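Local coordinates for segregation and condensation protein B (Chlorobium tepidum TLS, PDB 1T6S), which probably takes part in chromosome partitioning during cell division, as a two-subunit protein built on winged-helix folds, at residues 3-8 with 45-50; 57-62 with 68-73; 138-141 with 147-150. All coordinates share one frame; numbering follows the deposited sequence.

Contact 1. Residues 3-8 with 45-50; sequences EQRQQL and VDELNR
R5 and Q6 on helix 2-18 meet E47 on helix 38-55 while the two backbones stay well apart: the nearest CA atoms, those of Q6 and L48, are 10.1 Å from each other, and no main-chain group takes part. Both segments are regular helix, with i to i+4 bonds running along each. They belong to the N-terminal winged-helix domain, in which these two helices come before the hairpin of strands 59-64 and 67-72. The meeting is small, burying about 100 Å² at the surface, and it is made by the ends of long side chains. R5 sends CG anti to its own N (chi1 -163°), and the bend at chi2 brings the guanidinium up to E47; E47 points its CB at the other helix and reaches out with an extended chain. Their charged groups form a salt bridge in which OE1 of E47 is 3.0 Å from NH2 of R5. The geometry is not that of a coplanar, bidentate salt bridge, because OE1 sits over one face of the guanidinium, 3.2 Å from CZ, and the carboxylate plane is turned 83° from the guanidinium plane. Attraction of charge therefore holds the pair without a directed N-H bond. A leucine in place of R5 would probably leave the E47 carboxylate without its positive mate and free to turn on the helix surface. Deeper in the same interface, L48 packs on L9 and E13 of helix 2-18, and the E47 chain also touches L9. Q6 crosses E47 at about a right angle, its NE2 already bound to the backbone O of Q2. Its OE1 lies 4.0 Å from OE2 of E47, two acceptors that make no bond.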
ATOM      1  N   GLU A   3     -17.283  44.401  -9.477  1.00 58.52           N
ATOM      2  CA  GLU A   3     -17.964  43.158  -9.842  1.00 56.57           C
ATOM      3  C   GLU A   3     -17.016  42.132 -10.443  1.00 54.57           C
ATOM      4  O   GLU A   3     -17.079  40.948 -10.100  1.00 53.69           O
ATOM      5  CB  GLU A   3     -19.088  43.431 -10.850  1.00 70.81           C
ATOM      6  CG  GLU A   3     -20.464  43.614 -10.235  1.00 72.16           C
ATOM      7  CD  GLU A   3     -20.619  44.943  -9.531  1.00 74.37           C
ATOM      8  OE1 GLU A   3     -21.709  45.190  -8.963  1.00 75.87           O
ATOM      9  OE2 GLU A   3     -19.654  45.745  -9.552  1.00 75.76           O
ATOM     10  N   GLN A   4     -16.159  42.592 -11.353  1.00 47.29           N
ATOM     11  CA  GLN A   4     -15.179  41.725 -12.003  1.00 46.32           C
ATOM     12  C   GLN A   4     -14.248  41.163 -10.931  1.00 45.00           C
ATOM     13  O   GLN A   4     -13.909  39.977 -10.941  1.00 43.22           O
ATOM     14  CB  GLN A   4     -14.378  42.511 -13.056  1.00 59.39           C
ATOM     15  CG  GLN A   4     -13.291  41.693 -13.773  1.00 60.37           C
ATOM     16  CD  GLN A   4     -12.674  42.417 -14.982  1.00 62.69           C
ATOM     17  OE1 GLN A   4     -13.323  42.587 -16.027  1.00 62.90           O
ATOM     18  NE2 GLN A   4     -11.414  42.843 -14.842  1.00 62.85           N
ATOM     19  N   ARG A   5     -13.846  42.016  -9.993  1.00 47.58           N
ATOM     20  CA  ARG A   5     -12.974  41.575  -8.914  1.00 46.87           C
ATOM     21  C   ARG A   5     -13.725  40.515  -8.092  1.00 45.34           C
ATOM     22  O   ARG A   5     -13.176  39.456  -7.782  1.00 43.21           O
ATOM     23  CB  ARG A   5     -12.563  42.782  -8.043  1.00 58.13           C
ATOM     24  CG  ARG A   5     -11.347  42.571  -7.112  1.00 60.93           C
ATOM     25  CD  ARG A   5     -11.762  42.202  -5.687  1.00 63.69           C
ATOM     26  NE  ARG A   5     -10.651  42.296  -4.726  1.00 65.39           N
ATOM     27  CZ  ARG A   5      -9.589  41.488  -4.699  1.00 66.68           C
ATOM     28  NH1 ARG A   5      -9.472  40.509  -5.585  1.00 65.39           N
ATOM     29  NH2 ARG A   5      -8.646  41.648  -3.773  1.00 66.21           N
ATOM     30  N   GLN A   6     -14.993  40.775  -7.783  1.00 41.24           N
ATOM     31  CA  GLN A   6     -15.772  39.834  -6.986  1.00 40.91           C
ATOM     32  C   GLN A   6     -16.001  38.502  -7.706  1.00 39.22           C
ATOM     33  O   GLN A   6     -15.990  37.443  -7.084  1.00 36.60           O
ATOM     34  CB  GLN A   6     -17.120  40.446  -6.600  1.00 65.44           C
ATOM     35  CG  GLN A   6     -17.022  41.887  -6.117  1.00 69.54           C
ATOM     36  CD  GLN A   6     -15.909  42.098  -5.094  1.00 72.58           C
ATOM     37  OE1 GLN A   6     -15.891  41.467  -4.026  1.00 71.76           O
ATOM     38  NE2 GLN A   6     -14.972  42.999  -5.418  1.00 72.83           N
ATOM     39  N   GLN A   7     -16.203  38.565  -9.017  1.00 38.53           N
ATOM     40  CA  GLN A   7     -16.427  37.362  -9.796  1.00 39.13           C
ATOM     41  C   GLN A   7     -15.121  36.559  -9.870  1.00 36.04           C
ATOM     42  O   GLN A   7     -15.128  35.336  -9.785  1.00 33.76           O
ATOM     43  CB  GLN A   7     -16.920  37.726 -11.195  1.00 57.62           C
ATOM     44  CG  GLN A   7     -17.155  36.545 -12.111  1.00 62.05           C
ATOM     45  CD  GLN A   7     -18.286  35.629 -11.651  1.00 65.29           C
ATOM     46  OE1 GLN A   7     -18.495  34.561 -12.228  1.00 67.21           O
ATOM     47  NE2 GLN A   7     -19.022  36.043 -10.615  1.00 65.91           N
ATOM     48  N   LEU A   8     -14.003  37.261 -10.017  1.00 36.49           N
ATOM     49  CA  LEU A   8     -12.702  36.622 -10.072  1.00 35.61           C
ATOM     50  C   LEU A   8     -12.433  35.953  -8.723  1.00 33.80           C
ATOM     51  O   LEU A   8     -11.846  34.869  -8.648  1.00 30.60           O
ATOM     52  CB  LEU A   8     -11.609  37.657 -10.325  1.00 42.77           C
ATOM     53  CG  LEU A   8     -10.554  37.408 -11.401  1.00 45.06           C
ATOM     54  CD1 LEU A   8      -9.398  38.334 -11.080  1.00 45.32           C
ATOM     55  CD2 LEU A   8     -10.074  35.948 -11.443  1.00 44.95           C
ATOM     56  N   VAL A  45      -6.660  35.676  -1.882  1.00 28.56           N
ATOM     57  CA  VAL A  45      -6.889  34.590  -0.949  1.00 28.67           C
ATOM     58  C   VAL A  45      -7.138  35.157   0.447  1.00 29.04           C
ATOM     59  O   VAL A  45      -8.007  34.665   1.159  1.00 28.49           O
ATOM     60  CB  VAL A  45      -5.684  33.630  -0.933  1.00 29.27           C
ATOM     61  CG1 VAL A  45      -5.785  32.663   0.234  1.00 26.50           C
ATOM     62  CG2 VAL A  45      -5.634  32.868  -2.246  1.00 30.11           C
ATOM     63  N   ASP A  46      -6.381  36.189   0.834  1.00 30.24           N
ATOM     64  CA  ASP A  46      -6.566  36.822   2.148  1.00 30.82           C
ATOM     65  C   ASP A  46      -7.986  37.364   2.291  1.00 30.60           C
ATOM     66  O   ASP A  46      -8.602  37.206   3.345  1.00 33.08           O
ATOM     67  CB  ASP A  46      -5.577  37.981   2.368  1.00 30.45           C
ATOM     68  CG  ASP A  46      -4.130  37.519   2.498  1.00 34.40           C
ATOM     69  OD1 ASP A  46      -3.882  36.345   2.837  1.00 34.42           O
ATOM     70  OD2 ASP A  46      -3.223  38.349   2.273  1.00 38.56           O
ATOM     71  N   GLU A  47      -8.501  38.004   1.240  1.00 31.05           N
ATOM     72  CA  GLU A  47      -9.858  38.553   1.280  1.00 33.30           C
ATOM     73  C   GLU A  47     -10.893  37.453   1.519  1.00 33.85           C
ATOM     74  O   GLU A  47     -11.796  37.614   2.345  1.00 32.80           O
ATOM     75  CB  GLU A  47     -10.186  39.314  -0.017  1.00 38.51           C
ATOM     76  CG  GLU A  47     -11.624  39.851  -0.059  1.00 45.31           C
ATOM     77  CD  GLU A  47     -11.860  40.923  -1.127  1.00 50.11           C
ATOM     78  OE1 GLU A  47     -10.887  41.328  -1.812  1.00 50.59           O
ATOM     79  OE2 GLU A  47     -13.035  41.370  -1.270  1.00 51.86           O
ATOM     80  N   LEU A  48     -10.754  36.335   0.806  1.00 29.73           N
ATOM     81  CA  LEU A  48     -11.677  35.221   0.981  1.00 28.53           C
ATOM     82  C   LEU A  48     -11.600  34.755   2.441  1.00 28.18           C
ATOM     83  O   LEU A  48     -12.629  34.600   3.103  1.00 30.07           O
ATOM     84  CB  LEU A  48     -11.320  34.060   0.033  1.00 29.46           C
ATOM     85  CG  LEU A  48     -11.544  34.265  -1.481  1.00 29.64           C
ATOM     86  CD1 LEU A  48     -11.040  33.057  -2.271  1.00 31.10           C
ATOM     87  CD2 LEU A  48     -13.027  34.494  -1.746  1.00 31.58           C
ATOM     88  N   ASN A  49     -10.387  34.525   2.939  1.00 26.28           N
ATOM     89  CA  ASN A  49     -10.221  34.087   4.327  1.00 28.55           C
ATOM     90  C   ASN A  49     -10.835  35.111   5.290  1.00 29.29           C
ATOM     91  O   ASN A  49     -11.348  34.742   6.349  1.00 28.65           O
ATOM     92  CB  ASN A  49      -8.739  33.856   4.665  1.00 29.34           C
ATOM     93  CG  ASN A  49      -8.241  32.467   4.232  1.00 30.15           C
ATOM     94  OD1 ASN A  49      -8.999  31.484   4.254  1.00 29.31           O
ATOM     95  ND2 ASN A  49      -6.963  32.382   3.864  1.00 27.47           N
ATOM     96  N   ARG A  50     -10.793  36.391   4.928  1.00 37.24           N
ATOM     97  CA  ARG A  50     -11.404  37.405   5.783  1.00 38.40           C
ATOM     98  C   ARG A  50     -12.925  37.211   5.796  1.00 38.90           C
ATOM     99  O   ARG A  50     -13.563  37.329   6.850  1.00 38.75           O
ATOM    100  CB  ARG A  50     -11.019  38.816   5.326  1.00 40.32           C
ATOM    101  CG  ARG A  50      -9.871  39.412   6.141  1.00 43.73           C
ATOM    102  CD  ARG A  50      -9.650  40.905   5.846  1.00 45.77           C
ATOM    103  NE  ARG A  50      -9.004  41.137   4.556  1.00 47.42           N
ATOM    104  CZ  ARG A  50      -7.713  40.929   4.319  1.00 47.06           C
ATOM    105  NH1 ARG A  50      -6.918  40.484   5.283  1.00 45.75           N
ATOM    106  NH2 ARG A  50      -7.217  41.165   3.117  1.00 48.33           N
TER

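Contact 2. Residues 57-62 with 68-73; sequences RTFRIH and YRFLTE. With NO3 (nitrate ion), chain L.
I61 and F70 are neighbours across the strands, a non-hydrogen-bonded pair in the antiparallel hairpin that forms the wing of the N-terminal winged-helix domain. CG1 of I61 lies over one face of the F70 ring, 3.6 Å from its centroid. F59 approaches the same ring obliquely, its CD1 3.5 Å from CE2 of F70, with the ring planes 80° apart. These side chains point to the face of the hairpin that meets helices 2-18 and 38-55, where I61 touches I16 and V45.

On the reverse face, L71 crosses H62 at about a right angle and lays CD2 over the imidazole. R60 stacks its guanidinium on the E73 carboxylate with the planes only 7° apart; this is a long, charge-only salt bridge, with NH2 of R60 3.9 Å from OE1 of E73. NH1 of R60 holds the group in place from within its plane, donating to the backbone O atoms of R57 and F59, and NH2 pairs with E53. Water 1 joins NE2 of H62, O of L71 and OE2 of E73. ND1 of H62 donates to a nitrate at the ring edge, 2.9 Å from both O1 and O3 of the ion.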
ATOM      1  N   ARG A  57     -17.363  30.728   9.018  1.00 33.20           N
ATOM      2  CA  ARG A  57     -17.108  29.454   8.344  1.00 33.44           C
ATOM      3  C   ARG A  57     -16.090  28.641   9.150  1.00 32.68           C
ATOM      4  O   ARG A  57     -15.257  29.196   9.864  1.00 30.51           O
ATOM      5  CB  ARG A  57     -16.587  29.697   6.929  1.00 33.32           C
ATOM      6  CG  ARG A  57     -17.584  30.349   5.995  1.00 35.66           C
ATOM      7  CD  ARG A  57     -18.628  29.355   5.508  1.00 38.22           C
ATOM      8  NE  ARG A  57     -19.597  28.965   6.524  1.00 39.43           N
ATOM      9  CZ  ARG A  57     -20.703  29.650   6.801  1.00 41.43           C
ATOM     10  NH1 ARG A  57     -20.980  30.762   6.142  1.00 42.62           N
ATOM     11  NH2 ARG A  57     -21.544  29.216   7.723  1.00 40.11           N
ATOM     12  N   THR A  58     -16.158  27.320   9.026  1.00 31.45           N
ATOM     13  CA  THR A  58     -15.270  26.438   9.779  1.00 31.32           C
ATOM     14  C   THR A  58     -14.016  25.994   9.028  1.00 30.62           C
ATOM     15  O   THR A  58     -13.314  25.079   9.463  1.00 30.77           O
ATOM     16  CB  THR A  58     -16.053  25.194  10.238  1.00 29.54           C
ATOM     17  OG1 THR A  58     -16.561  24.490   9.090  1.00 26.98           O
ATOM     18  CG2 THR A  58     -17.218  25.614  11.139  1.00 27.97           C
ATOM     19  N   PHE A  59     -13.737  26.647   7.905  1.00 31.24           N
ATOM     20  CA  PHE A  59     -12.570  26.314   7.096  1.00 31.32           C
ATOM     21  C   PHE A  59     -11.822  27.561   6.624  1.00 31.94           C
ATOM     22  O   PHE A  59     -12.348  28.680   6.676  1.00 31.97           O
ATOM     23  CB  PHE A  59     -12.998  25.463   5.894  1.00 32.62           C
ATOM     24  CG  PHE A  59     -14.230  25.973   5.195  1.00 33.30           C
ATOM     25  CD1 PHE A  59     -14.179  27.106   4.403  1.00 33.87           C
ATOM     26  CD2 PHE A  59     -15.451  25.322   5.352  1.00 34.26           C
ATOM     27  CE1 PHE A  59     -15.326  27.585   3.773  1.00 35.39           C
ATOM     28  CE2 PHE A  59     -16.606  25.794   4.724  1.00 34.10           C
ATOM     29  CZ  PHE A  59     -16.541  26.923   3.937  1.00 36.24           C
ATOM     30  N   ARG A  60     -10.592  27.356   6.164  1.00 28.72           N
ATOM     31  CA  ARG A  60      -9.742  28.449   5.678  1.00 30.32           C
ATOM     32  C   ARG A  60      -8.843  27.956   4.571  1.00 30.81           C
ATOM     33  O   ARG A  60      -8.507  26.772   4.519  1.00 30.60           O
ATOM     34  CB  ARG A  60      -8.823  28.989   6.789  1.00 31.50           C
ATOM     35  CG  ARG A  60      -9.517  29.618   7.987  1.00 30.77           C
ATOM     36  CD  ARG A  60     -10.155  30.960   7.666  1.00 33.53           C
ATOM     37  NE  ARG A  60     -10.712  31.590   8.866  1.00 32.31           N
ATOM     38  CZ  ARG A  60     -11.859  31.240   9.440  1.00 34.46           C
ATOM     39  NH1 ARG A  60     -12.596  30.264   8.918  1.00 33.53           N
ATOM     40  NH2 ARG A  60     -12.259  31.848  10.557  1.00 33.04           N
ATOM     41  N   ILE A  61      -8.448  28.872   3.691  1.00 29.27           N
ATOM     42  CA  ILE A  61      -7.524  28.537   2.618  1.00 29.64           C
ATOM     43  C   ILE A  61      -6.091  28.754   3.144  1.00 30.37           C
ATOM     44  O   ILE A  61      -5.768  29.801   3.715  1.00 28.82           O
ATOM     45  CB  ILE A  61      -7.749  29.416   1.351  1.00 26.66           C
ATOM     46  CG1 ILE A  61      -9.110  29.075   0.716  1.00 24.73           C
ATOM     47  CG2 ILE A  61      -6.626  29.176   0.354  1.00 26.60           C
ATOM     48  CD1 ILE A  61      -9.592  30.079  -0.323  1.00 27.75           C
ATOM     49  N   HIS A  62      -5.251  27.742   2.949  1.00 29.14           N
ATOM     50  CA  HIS A  62      -3.857  27.750   3.373  1.00 32.36           C
ATOM     51  C   HIS A  62      -2.882  27.594   2.201  1.00 33.65           C
ATOM     52  O   HIS A  62      -3.083  26.772   1.290  1.00 33.45           O
ATOM     53  CB  HIS A  62      -3.601  26.605   4.360  1.00 39.37           C
ATOM     54  CG  HIS A  62      -4.345  26.735   5.652  1.00 43.28           C
ATOM     55  ND1 HIS A  62      -3.755  27.210   6.803  1.00 46.35           N
ATOM     56  CD2 HIS A  62      -5.624  26.439   5.981  1.00 42.67           C
ATOM     57  CE1 HIS A  62      -4.638  27.197   7.785  1.00 45.86           C
ATOM     58  NE2 HIS A  62      -5.779  26.734   7.311  1.00 44.51           N
ATOM     59  N   TYR A  68      -2.383  26.120  -2.881  1.00 33.97           N
ATOM     60  CA  TYR A  68      -3.447  26.524  -1.962  1.00 34.16           C
ATOM     61  C   TYR A  68      -4.490  25.427  -1.798  1.00 32.02           C
ATOM     62  O   TYR A  68      -4.846  24.758  -2.763  1.00 29.97           O
ATOM     63  CB  TYR A  68      -4.162  27.795  -2.446  1.00 34.68           C
ATOM     64  CG  TYR A  68      -3.321  29.053  -2.445  1.00 37.15           C
ATOM     65  CD1 TYR A  68      -2.557  29.413  -3.561  1.00 37.98           C
ATOM     66  CD2 TYR A  68      -3.290  29.888  -1.325  1.00 36.31           C
ATOM     67  CE1 TYR A  68      -1.780  30.585  -3.556  1.00 39.74           C
ATOM     68  CE2 TYR A  68      -2.518  31.053  -1.309  1.00 38.65           C
ATOM     69  CZ  TYR A  68      -1.768  31.394  -2.421  1.00 38.17           C
ATOM     70  OH  TYR A  68      -0.996  32.539  -2.386  1.00 38.90           O
ATOM     71  N   ARG A  69      -4.973  25.238  -0.574  1.00 29.50           N
ATOM     72  CA  ARG A  69      -6.029  24.250  -0.322  1.00 31.26           C
ATOM     73  C   ARG A  69      -6.810  24.641   0.925  1.00 30.30           C
ATOM     74  O   ARG A  69      -6.303  25.357   1.786  1.00 30.44           O
ATOM     75  CB  ARG A  69      -5.455  22.834  -0.142  1.00 37.11           C
ATOM     76  CG  ARG A  69      -4.871  22.524   1.247  1.00 42.24           C
ATOM     77  CD  ARG A  69      -3.700  23.427   1.632  1.00 43.90           C
ATOM     78  NE  ARG A  69      -2.513  23.351   0.762  1.00 48.40           N
ATOM     79  CZ  ARG A  69      -1.746  22.273   0.576  1.00 48.91           C
ATOM     80  NH1 ARG A  69      -2.021  21.123   1.176  1.00 48.40           N
ATOM     81  NH2 ARG A  69      -0.647  22.361  -0.163  1.00 51.54           N
ATOM     82  N   PHE A  70      -8.050  24.178   1.004  1.00 33.15           N
ATOM     83  CA  PHE A  70      -8.900  24.427   2.158  1.00 34.21           C
ATOM     84  C   PHE A  70      -8.537  23.438   3.245  1.00 36.09           C
ATOM     85  O   PHE A  70      -8.147  22.306   2.956  1.00 38.11           O
ATOM     86  CB  PHE A  70     -10.372  24.206   1.804  1.00 32.32           C
ATOM     87  CG  PHE A  70     -11.045  25.408   1.211  1.00 32.08           C
ATOM     88  CD1 PHE A  70     -11.034  25.622  -0.162  1.00 31.70           C
ATOM     89  CD2 PHE A  70     -11.675  26.345   2.037  1.00 32.41           C
ATOM     90  CE1 PHE A  70     -11.641  26.753  -0.716  1.00 30.73           C
ATOM     91  CE2 PHE A  70     -12.287  27.481   1.495  1.00 30.44           C
ATOM     92  CZ  PHE A  70     -12.269  27.685   0.117  1.00 32.03           C
ATOM     93  N   LEU A  71      -8.666  23.870   4.492  1.00 32.85           N
ATOM     94  CA  LEU A  71      -8.416  23.019   5.658  1.00 32.68           C
ATOM     95  C   LEU A  71      -9.432  23.449   6.717  1.00 32.30           C
ATOM     96  O   LEU A  71      -9.763  24.633   6.801  1.00 30.99           O
ATOM     97  CB  LEU A  71      -6.992  23.227   6.185  1.00 47.88           C
ATOM     98  CG  LEU A  71      -6.014  22.047   6.171  1.00 51.10           C
ATOM     99  CD1 LEU A  71      -6.009  21.338   4.831  1.00 51.15           C
ATOM    100  CD2 LEU A  71      -4.621  22.578   6.498  1.00 53.88           C
ATOM    101  N   THR A  72      -9.952  22.508   7.503  1.00 29.30           N
ATOM    102  CA  THR A  72     -10.912  22.884   8.544  1.00 33.12           C
ATOM    103  C   THR A  72     -10.139  23.443   9.741  1.00 32.55           C
ATOM    104  O   THR A  72      -8.976  23.099   9.953  1.00 31.64           O
ATOM    105  CB  THR A  72     -11.821  21.697   9.023  1.00 53.56           C
ATOM    106  OG1 THR A  72     -11.027  20.535   9.274  1.00 57.88           O
ATOM    107  CG2 THR A  72     -12.884  21.370   7.959  1.00 55.34           C
ATOM    108  N   GLU A  73     -10.796  24.307  10.503  1.00 32.56           N
ATOM    109  CA  GLU A  73     -10.206  24.955  11.667  1.00 35.58           C
ATOM    110  C   GLU A  73      -9.830  23.977  12.784  1.00 36.16           C
ATOM    111  O   GLU A  73     -10.539  23.007  13.043  1.00 34.12           O
ATOM    112  CB  GLU A  73     -11.174  26.018  12.199  1.00 40.20           C
ATOM    113  CG  GLU A  73     -11.307  27.215  11.283  1.00 42.35           C
ATOM    114  CD  GLU A  73     -10.102  28.140  11.370  1.00 46.57           C
ATOM    115  OE1 GLU A  73     -10.098  29.029  12.254  1.00 46.74           O
ATOM    116  OE2 GLU A  73      -9.149  27.971  10.570  1.00 47.46           O
TER
HETATM  117  N   NO3 L 420      -0.578  27.941   6.112  1.00 47.21           N
HETATM  118  O1  NO3 L 420      -0.895  26.900   6.704  1.00 46.60           O
HETATM  119  O2  NO3 L 420       0.579  28.127   5.923  1.00 45.94           O
HETATM  120  O3  NO3 L 420      -1.470  28.688   5.772  1.00 49.09           O
HETATM  121  O   HOH W   1      -8.179  26.340   8.661  1.00 32.32           O

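Contact 3. Residues 138-141 with 147-150; sequences RGRA and PLQY. With NO3 (nitrate ion), chain V.
R140 and L148 both have CG anti to the carbonyl carbon (chi1 -75° and -64°), and from this non-hydrogen-bonded pair the two side chains run side by side in the same direction. The extended arginine chain brings its guanidinium level with the leucine end, and CD2 of L148 lies against one face, 3.4 Å from NH1 of R140. NH1 is also bonded to the backbone O of R146, which helps to fix the group's rotation. At the guanidinium edge sits a nitrate: NE of R140 donates to O1 at 2.9 Å, while the bonds of NE and NH2 to O2 are weak.

On the other face, Q149 lays its extended chain over the A141 backbone, with CG 3.4 Å from N of A141. G139 has phi 150°, where any CB would press on the carbonyl O of R138; its N is buried without a partner. The hairpin is stitched by N of R138 to O of Q149, N of Q149 to O of G139 and, at 2.8 Å, N of A141 to O of P147.

This is the wing of the C-terminal winged-helix domain. Strand 148-152 lies between strands 135-140 and 109-110, Y150 packs on I126 and L130 of helix 125-131, and R140 and L148 rest on I64 of the second subunit.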
ATOM      1  N   ARG A 138       6.261 -18.231  -0.252  1.00 35.18           N
ATOM      2  CA  ARG A 138       7.566 -18.394  -0.893  1.00 36.83           C
ATOM      3  C   ARG A 138       8.067 -19.820  -0.711  1.00 37.68           C
ATOM      4  O   ARG A 138       9.052 -20.221  -1.329  1.00 37.65           O
ATOM      5  CB  ARG A 138       8.602 -17.463  -0.266  1.00 43.63           C
ATOM      6  CG  ARG A 138       8.561 -16.038  -0.733  1.00 45.56           C
ATOM      7  CD  ARG A 138       9.671 -15.757  -1.750  1.00 47.63           C
ATOM      8  NE  ARG A 138       9.973 -14.317  -1.781  1.00 47.82           N
ATOM      9  CZ  ARG A 138       9.150 -13.393  -2.265  1.00 46.10           C
ATOM     10  NH1 ARG A 138       7.974 -13.747  -2.775  1.00 44.97           N
ATOM     11  NH2 ARG A 138       9.496 -12.118  -2.211  1.00 46.43           N
ATOM     12  N   GLY A 139       7.396 -20.568   0.166  1.00 40.46           N
ATOM     13  CA  GLY A 139       7.779 -21.944   0.436  1.00 39.32           C
ATOM     14  C   GLY A 139       7.427 -22.357   1.858  1.00 36.26           C
ATOM     15  O   GLY A 139       6.533 -21.772   2.456  1.00 34.86           O
ATOM     16  N   ARG A 140       8.121 -23.366   2.386  1.00 35.59           N
ATOM     17  CA  ARG A 140       7.895 -23.856   3.745  1.00 35.78           C
ATOM     18  C   ARG A 140       9.201 -23.859   4.524  1.00 36.27           C
ATOM     19  O   ARG A 140      10.249 -24.286   4.017  1.00 36.15           O
ATOM     20  CB  ARG A 140       7.293 -25.266   3.719  1.00 38.29           C
ATOM     21  CG  ARG A 140       5.813 -25.301   3.325  1.00 39.44           C
ATOM     22  CD  ARG A 140       5.270 -26.721   3.332  1.00 40.19           C
ATOM     23  NE  ARG A 140       3.927 -26.821   2.762  1.00 40.96           N
ATOM     24  CZ  ARG A 140       2.809 -26.482   3.400  1.00 41.18           C
ATOM     25  NH1 ARG A 140       2.861 -26.018   4.639  1.00 41.78           N
ATOM     26  NH2 ARG A 140       1.634 -26.611   2.799  1.00 42.59           N
ATOM     27  N   ALA A 141       9.142 -23.385   5.763  1.00 35.52           N
ATOM     28  CA  ALA A 141      10.341 -23.312   6.587  1.00 35.47           C
ATOM     29  C   ALA A 141      10.816 -24.673   7.042  1.00 37.25           C
ATOM     30  O   ALA A 141      10.027 -25.605   7.189  1.00 35.47           O
ATOM     31  CB  ALA A 141      10.094 -22.424   7.806  1.00 34.86           C
ATOM     32  N   PRO A 147       6.023 -24.917   8.492  1.00 31.01           N
ATOM     33  CA  PRO A 147       5.080 -23.812   8.272  1.00 29.48           C
ATOM     34  C   PRO A 147       5.385 -22.988   7.023  1.00 27.42           C
ATOM     35  O   PRO A 147       6.531 -22.870   6.610  1.00 25.18           O
ATOM     36  CB  PRO A 147       5.195 -22.993   9.555  1.00 33.54           C
ATOM     37  CG  PRO A 147       6.650 -23.230   9.973  1.00 33.82           C
ATOM     38  CD  PRO A 147       6.833 -24.709   9.707  1.00 35.00           C
ATOM     39  N   LEU A 148       4.334 -22.433   6.428  1.00 31.70           N
ATOM     40  CA  LEU A 148       4.448 -21.609   5.232  1.00 30.23           C
ATOM     41  C   LEU A 148       5.242 -20.346   5.530  1.00 31.41           C
ATOM     42  O   LEU A 148       5.125 -19.773   6.623  1.00 28.67           O
ATOM     43  CB  LEU A 148       3.051 -21.212   4.742  1.00 33.61           C
ATOM     44  CG  LEU A 148       2.140 -22.359   4.283  1.00 33.09           C
ATOM     45  CD1 LEU A 148       0.726 -21.859   3.980  1.00 33.21           C
ATOM     46  CD2 LEU A 148       2.764 -22.978   3.043  1.00 34.04           C
ATOM     47  N   GLN A 149       6.053 -19.930   4.557  1.00 27.23           N
ATOM     48  CA  GLN A 149       6.864 -18.712   4.649  1.00 27.49           C
ATOM     49  C   GLN A 149       6.266 -17.732   3.673  1.00 28.75           C
ATOM     50  O   GLN A 149       5.804 -18.133   2.602  1.00 32.75           O
ATOM     51  CB  GLN A 149       8.307 -18.987   4.232  1.00 29.73           C
ATOM     52  CG  GLN A 149       9.015 -20.011   5.077  1.00 30.69           C
ATOM     53  CD  GLN A 149      10.364 -20.353   4.505  1.00 31.74           C
ATOM     54  OE1 GLN A 149      10.459 -20.861   3.387  1.00 31.62           O
ATOM     55  NE2 GLN A 149      11.418 -20.062   5.256  1.00 34.88           N
ATOM     56  N   TYR A 150       6.273 -16.451   4.022  1.00 29.91           N
ATOM     57  CA  TYR A 150       5.701 -15.432   3.140  1.00 28.70           C
ATOM     58  C   TYR A 150       6.699 -14.404   2.662  1.00 28.10           C
ATOM     59  O   TYR A 150       7.736 -14.202   3.284  1.00 28.23           O
ATOM     60  CB  TYR A 150       4.540 -14.718   3.831  1.00 27.78           C
ATOM     61  CG  TYR A 150       3.445 -15.651   4.277  1.00 27.70           C
ATOM     62  CD1 TYR A 150       3.502 -16.295   5.513  1.00 28.29           C
ATOM     63  CD2 TYR A 150       2.376 -15.937   3.439  1.00 27.78           C
ATOM     64  CE1 TYR A 150       2.509 -17.210   5.893  1.00 27.48           C
ATOM     65  CE2 TYR A 150       1.397 -16.842   3.811  1.00 29.18           C
ATOM     66  CZ  TYR A 150       1.469 -17.474   5.033  1.00 29.07           C
ATOM     67  OH  TYR A 150       0.495 -18.381   5.369  1.00 31.80           O
TER
HETATM   68  N   NO3 V 419       3.620 -28.474  -0.283  1.00 49.61           N
HETATM   69  O1  NO3 V 419       4.323 -27.485   0.003  1.00 48.38           O
HETATM   70  O2  NO3 V 419       2.734 -28.750   0.467  1.00 48.60           O
HETATM   71  O3  NO3 V 419       3.888 -29.079  -1.298  1.00 50.51           O

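Contacts 1 and 2 belong to one packed unit, their centres 15 Å apart: from helix 38-55, OD1 of N49 reaches N of I61 at 2.7 Å, a probable hydrogen bond, and CG1 of V45 packs 3.6 Å from CG2 of I61. Contact 3 lies on the far side of the chain's centre, about 50 Å from contact 2 between centres and about 35 Å between nearest atoms. In the dimer, however, the wing of contact 2 in one subunit meets the wing of contact 3 in the other. The nitrate at H62 is also bound by R140 of the second subunit, and the one at R140 by H62 of the second subunit, so each ion, probably from the crystallisation liquor, bridges the subunit interface.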